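Local coordinates for probable TonB-dependent siderophore receptor PiuA (Acinetobacter baumannii, PDB 5FP1), which probably binds iron-chelating siderophores, perhaps ferric enterobactin, at the outer membrane as the first step of TonB-dependent iron uptake, at residues A[195-207]-A[219-231]. Sequence-based numbering, arbitrary orientation. Where two conformers were deposited one is given.
Sequences GAEYKRVGIAPSI and LSYYYLQTDDKPD
Strands 197-207 and 219-226 are two arms of an antiparallel hairpin in the wall of the TonB-dependent receptor barrel, and their pairing runs from Ile-207 with Leu-219 to Arg-200 with Thr-226. Val-201 and Gln-225 exchange both backbone bonds, as do Ile-203 and Tyr-223. Pro-205 has no N-H to give, so Pro-205 and Tyr-221 share one bond, from Tyr-221 N to Pro-205 O. The proline ring lies alongside Tyr-221, with Pro-205 CD 3.8 Å from Tyr-221 CD2 at the edge of the aromatic ring. Next along this face, Ile-203 CG2 packs 3.9 Å from Tyr-223 CB. Val-201, Ile-203, Tyr-221 and Tyr-223 belong to the outward surface of the barrel, where Tyr-221 lies near a bound detergent and its hydroxyl is hydrogen-bonded to His-270. The opposite face, with Arg-200, Gly-202, Leu-224 and Thr-226, turns to the interior and the plug; Arg-200 makes a salt bridge there to Glu-110. Gly-202, with no side chain, brings its CA to 3.0 Å from Tyr-223 O, while Leu-224 CD1 comes 3.5 Å from Val-201 O.

Past Thr-226 the main-chain bond from Asp-227 N to Lys-199 O (2.8 Å) still holds. Asp-228 sets its CG beside its own backbone N (chi1 -60°), and its carboxylate OD1 accepts from Lys-199 N at 3.2 Å, nearly along the C-O axis. The same carboxylate puts OD2 at the edge of the Tyr-198 ring, 3.4 Å from CD1, with the two planes 74° apart. One water links Asp-228 OD1 to Arg-200 NH1, and another joins Tyr-198 OH to Asp-231 N. Glu-197 and Lys-229 close this end with two bonds as a single bridge.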
loop_
_atom_site.group_PDB
_atom_site.type_symbol
_atom_site.label_atom_id
_atom_site.label_comp_id
_atom_site.label_asym_id
_atom_site.label_seq_id
_atom_site.Cartn_x
_atom_site.Cartn_y
_atom_site.Cartn_z
ATOM N N GLY A 195 16.682 1.294 18.600
ATOM C CA GLY A 195 16.192 0.625 17.418
ATOM C C GLY A 195 15.804 1.604 16.337
ATOM O O GLY A 195 16.479 2.636 16.119
ATOM N N ALA A 196 14.756 1.263 15.598
ATOM C CA ALA A 196 14.409 2.044 14.433
ATOM C C ALA A 196 13.929 3.436 14.870
ATOM O O ALA A 196 13.301 3.583 15.926
ATOM C CB ALA A 196 13.334 1.335 13.614
ATOM N N GLU A 197 14.181 4.434 14.037
ATOM C CA GLU A 197 13.824 5.834 14.340
ATOM C C GLU A 197 13.330 6.489 13.072
ATOM O O GLU A 197 13.887 6.252 12.001
ATOM C CB GLU A 197 15.046 6.646 14.792
ATOM C CG GLU A 197 15.716 6.188 16.063
ATOM C CD GLU A 197 17.019 6.944 16.303
ATOM O OE1 GLU A 197 17.144 8.088 15.839
ATOM O OE2 GLU A 197 17.925 6.378 16.914
ATOM N N TYR A 198 12.317 7.333 13.195
ATOM C CA TYR A 198 11.710 7.975 12.037
ATOM C C TYR A 198 11.725 9.478 12.203
ATOM O O TYR A 198 11.408 9.986 13.280
ATOM C CB TYR A 198 10.261 7.475 11.879
ATOM C CG TYR A 198 10.260 6.009 11.642
ATOM C CD1 TYR A 198 10.534 5.507 10.367
ATOM C CD2 TYR A 198 10.070 5.111 12.679
ATOM C CE1 TYR A 198 10.602 4.151 10.125
ATOM C CE2 TYR A 198 10.136 3.744 12.448
ATOM C CZ TYR A 198 10.418 3.280 11.172
ATOM O OH TYR A 198 10.493 1.942 10.912
ATOM N N LYS A 199 12.094 10.189 11.147
ATOM C CA LYS A 199 12.022 11.659 11.150
ATOM C C LYS A 199 11.578 12.113 9.783
ATOM O O LYS A 199 12.121 11.670 8.769
ATOM C CB LYS A 199 13.383 12.294 11.479
ATOM C CG LYS A 199 13.987 11.849 12.810
ATOM C CD LYS A 199 15.326 12.509 13.082
ATOM C CE LYS A 199 15.847 12.111 14.458
ATOM N NZ LYS A 199 15.862 10.622 14.620
ATOM N N ARG A 200 10.592 12.990 9.738
ATOM C CA ARG A 200 10.165 13.493 8.459
ATOM C C ARG A 200 9.506 14.869 8.514
ATOM O O ARG A 200 8.964 15.275 9.541
ATOM C CB ARG A 200 9.249 12.468 7.768
ATOM C CG ARG A 200 8.028 12.053 8.504
ATOM C CD ARG A 200 7.366 10.811 7.888
ATOM N NE ARG A 200 6.229 10.366 8.691
ATOM C CZ ARG A 200 6.262 9.355 9.545
ATOM N NH1 ARG A 200 7.389 8.677 9.758
ATOM N NH2 ARG A 200 5.182 9.052 10.245
ATOM N N VAL A 201 9.556 15.551 7.381
ATOM C CA VAL A 201 8.949 16.863 7.198
ATOM C C VAL A 201 8.251 16.880 5.845
ATOM O O VAL A 201 8.724 16.269 4.869
ATOM C CB VAL A 201 10.042 17.954 7.278
ATOM C CG1 VAL A 201 9.537 19.300 6.771
ATOM C CG2 VAL A 201 10.561 18.054 8.708
ATOM N N GLY A 202 7.102 17.538 5.790
ATOM C CA GLY A 202 6.382 17.670 4.549
ATOM C C GLY A 202 5.615 18.971 4.427
ATOM O O GLY A 202 5.313 19.644 5.415
ATOM N N ILE A 203 5.265 19.290 3.194
ATOM C CA ILE A 203 4.414 20.416 2.914
ATOM C C ILE A 203 3.580 20.083 1.686
ATOM O O ILE A 203 4.041 19.383 0.760
ATOM C CB ILE A 203 5.274 21.704 2.713
ATOM C CG1 ILE A 203 4.380 22.951 2.633
ATOM C CG2 ILE A 203 6.119 21.606 1.477
ATOM C CD1 ILE A 203 5.176 24.252 2.747
ATOM N N ALA A 204 2.336 20.562 1.685
ATOM C CA ALA A 204 1.404 20.305 0.596
ATOM C C ALA A 204 0.533 21.536 0.352
ATOM O O ALA A 204 -0.564 21.601 0.884
ATOM C CB ALA A 204 0.484 19.142 0.939
ATOM N N PRO A 205 1.033 22.485 -0.428
ATOM C CA PRO A 205 0.277 23.663 -0.824
ATOM C C PRO A 205 -0.495 23.468 -2.121
ATOM O O PRO A 205 0.005 22.848 -3.078
ATOM C CB PRO A 205 1.370 24.691 -1.031
ATOM C CG PRO A 205 2.536 23.901 -1.509
ATOM C CD PRO A 205 2.399 22.510 -0.974
ATOM N N SER A 206 -1.697 24.031 -2.181
ATOM C CA SER A 206 -2.418 24.061 -3.433
ATOM C C SER A 206 -3.260 25.341 -3.597
ATOM O O SER A 206 -3.572 26.018 -2.626
ATOM C CB SER A 206 -3.326 22.841 -3.527
ATOM O OG SER A 206 -4.184 22.795 -2.437
ATOM N N ILE A 207 -3.660 25.601 -4.828
ATOM C CA ILE A 207 -4.573 26.705 -5.087
ATOM C C ILE A 207 -5.538 26.332 -6.175
ATOM O O ILE A 207 -5.177 25.639 -7.120
ATOM C CB ILE A 207 -3.778 27.997 -5.423
ATOM C CG1 ILE A 207 -4.731 29.189 -5.640
ATOM C CG2 ILE A 207 -2.880 27.811 -6.621
ATOM C CD1 ILE A 207 -3.969 30.498 -5.744
ATOM N N LEU A 219 -3.951 23.817 -8.994
ATOM C CA LEU A 219 -2.504 23.610 -8.998
ATOM C C LEU A 219 -2.125 23.086 -7.612
ATOM O O LEU A 219 -2.490 23.667 -6.583
ATOM C CB LEU A 219 -1.740 24.918 -9.223
ATOM C CG LEU A 219 -2.115 25.744 -10.442
ATOM C CD1 LEU A 219 -1.317 27.037 -10.462
ATOM C CD2 LEU A 219 -1.855 24.957 -11.704
ATOM N N SER A 220 -1.391 21.982 -7.555
ATOM C CA SER A 220 -1.034 21.458 -6.248
ATOM C C SER A 220 0.378 20.883 -6.243
ATOM O O SER A 220 0.935 20.548 -7.294
ATOM C CB SER A 220 -2.071 20.437 -5.783
ATOM O OG SER A 220 -1.965 19.289 -6.543
ATOM N N TYR A 221 0.962 20.846 -5.053
ATOM C CA TYR A 221 2.303 20.362 -4.870
ATOM C C TYR A 221 2.320 19.597 -3.575
ATOM O O TYR A 221 1.617 19.953 -2.618
ATOM C CB TYR A 221 3.273 21.545 -4.805
ATOM C CG TYR A 221 4.694 21.207 -4.439
ATOM C CD1 TYR A 221 5.496 20.431 -5.294
ATOM C CD2 TYR A 221 5.275 21.688 -3.263
ATOM C CE1 TYR A 221 6.809 20.137 -4.967
ATOM C CE2 TYR A 221 6.590 21.386 -2.938
ATOM C CZ TYR A 221 7.346 20.602 -3.783
ATOM O OH TYR A 221 8.668 20.319 -3.477
ATOM N N TYR A 222 3.132 18.539 -3.548
ATOM C CA TYR A 222 3.295 17.702 -2.391
ATOM C C TYR A 222 4.779 17.413 -2.239
ATOM O O TYR A 222 5.464 17.101 -3.213
ATOM C CB TYR A 222 2.529 16.381 -2.559
ATOM C CG TYR A 222 2.661 15.444 -1.369
ATOM C CD1 TYR A 222 1.919 15.644 -0.226
ATOM C CD2 TYR A 222 3.544 14.364 -1.391
ATOM C CE1 TYR A 222 2.036 14.807 0.869
ATOM C CE2 TYR A 222 3.667 13.523 -0.301
ATOM C CZ TYR A 222 2.910 13.739 0.828
ATOM O OH TYR A 222 3.003 12.893 1.927
ATOM N N TYR A 223 5.254 17.505 -1.010
ATOM C CA TYR A 223 6.648 17.235 -0.679
ATOM C C TYR A 223 6.701 16.520 0.646
ATOM O O TYR A 223 6.051 16.925 1.620
ATOM C CB TYR A 223 7.437 18.538 -0.546
ATOM C CG TYR A 223 8.766 18.416 0.210
ATOM C CD1 TYR A 223 9.910 17.956 -0.425
ATOM C CD2 TYR A 223 8.864 18.780 1.544
ATOM C CE1 TYR A 223 11.124 17.867 0.248
ATOM C CE2 TYR A 223 10.070 18.705 2.234
ATOM C CZ TYR A 223 11.196 18.251 1.590
ATOM O OH TYR A 223 12.394 18.183 2.287
ATOM N N LEU A 224 7.499 15.462 0.678
ATOM C CA LEU A 224 7.812 14.743 1.892
ATOM C C LEU A 224 9.233 14.240 1.853
ATOM O O LEU A 224 9.685 13.651 0.838
ATOM C CB LEU A 224 6.877 13.541 2.068
ATOM C CG LEU A 224 7.059 12.763 3.375
ATOM C CD1 LEU A 224 6.510 13.518 4.558
ATOM C CD2 LEU A 224 6.389 11.392 3.306
ATOM N N GLN A 225 9.946 14.453 2.954
ATOM C CA GLN A 225 11.332 14.019 3.035
ATOM C C GLN A 225 11.581 13.368 4.372
ATOM O O GLN A 225 11.149 13.888 5.420
ATOM C CB GLN A 225 12.300 15.202 2.809
ATOM C CG GLN A 225 13.745 14.737 2.644
ATOM C CD GLN A 225 14.690 15.782 2.049
ATOM O OE1 GLN A 225 14.283 16.827 1.491
ATOM N NE2 GLN A 225 15.982 15.482 2.144
ATOM N N THR A 226 12.238 12.204 4.342
ATOM C CA THR A 226 12.459 11.409 5.551
ATOM C C THR A 226 13.935 11.190 5.814
ATOM O O THR A 226 14.769 11.249 4.900
ATOM C CB THR A 226 11.830 9.994 5.457
ATOM O OG1 THR A 226 12.650 9.188 4.594
ATOM C CG2 THR A 226 10.435 10.038 4.911
ATOM N N ASP A 227 14.250 10.872 7.071
ATOM C CA ASP A 227 15.625 10.622 7.505
ATOM C C ASP A 227 15.530 9.630 8.657
ATOM O O ASP A 227 15.302 10.023 9.811
ATOM C CB ASP A 227 16.264 11.952 7.967
ATOM C CG ASP A 227 17.749 11.821 8.339
ATOM O OD1 ASP A 227 18.403 10.819 8.018
ATOM O OD2 ASP A 227 18.275 12.760 8.956
ATOM N N ASP A 228 15.648 8.344 8.346
ATOM C CA ASP A 228 15.310 7.305 9.276
ATOM C C ASP A 228 16.507 6.416 9.611
ATOM O O ASP A 228 17.464 6.323 8.825
ATOM C CB ASP A 228 14.265 6.359 8.679
ATOM C CG ASP A 228 12.959 7.029 8.312
ATOM O OD1 ASP A 228 12.621 8.134 8.817
ATOM O OD2 ASP A 228 12.227 6.366 7.537
ATOM N N LYS A 229 16.401 5.725 10.737
ATOM C CA LYS A 229 17.223 4.549 11.006
ATOM C C LYS A 229 16.246 3.365 10.789
ATOM O O LYS A 229 15.324 3.200 11.548
ATOM C CB LYS A 229 17.778 4.561 12.435
ATOM C CG LYS A 229 18.805 5.657 12.722
ATOM C CD LYS A 229 19.979 5.490 11.762
ATOM C CE LYS A 229 21.175 6.407 12.030
ATOM N NZ LYS A 229 22.249 6.061 11.046
ATOM N N PRO A 230 16.434 2.583 9.715
ATOM C CA PRO A 230 15.374 1.666 9.277
ATOM C C PRO A 230 15.273 0.404 10.121
ATOM O O PRO A 230 16.255 -0.065 10.706
ATOM C CB PRO A 230 15.795 1.310 7.837
ATOM C CG PRO A 230 17.285 1.429 7.853
ATOM C CD PRO A 230 17.568 2.602 8.769
ATOM N N ASP A 231 14.082 -0.154 10.177
ATOM C CA ASP A 231 13.860 -1.369 10.907
ATOM C C ASP A 231 14.563 -2.549 10.284
ATOM O O ASP A 231 14.932 -2.546 9.093
ATOM C CB ASP A 231 12.357 -1.650 11.019
ATOM C CG ASP A 231 12.009 -2.518 12.240
ATOM O OD1 ASP A 231 12.919 -2.896 13.017
ATOM O OD2 ASP A 231 10.818 -2.820 12.390
HETATM O O HOH W 1 12.058 1.214 8.706
HETATM O O HOH W 2 16.409 9.147 12.109
HETATM O O HOH W 3 9.917 8.729 8.377
#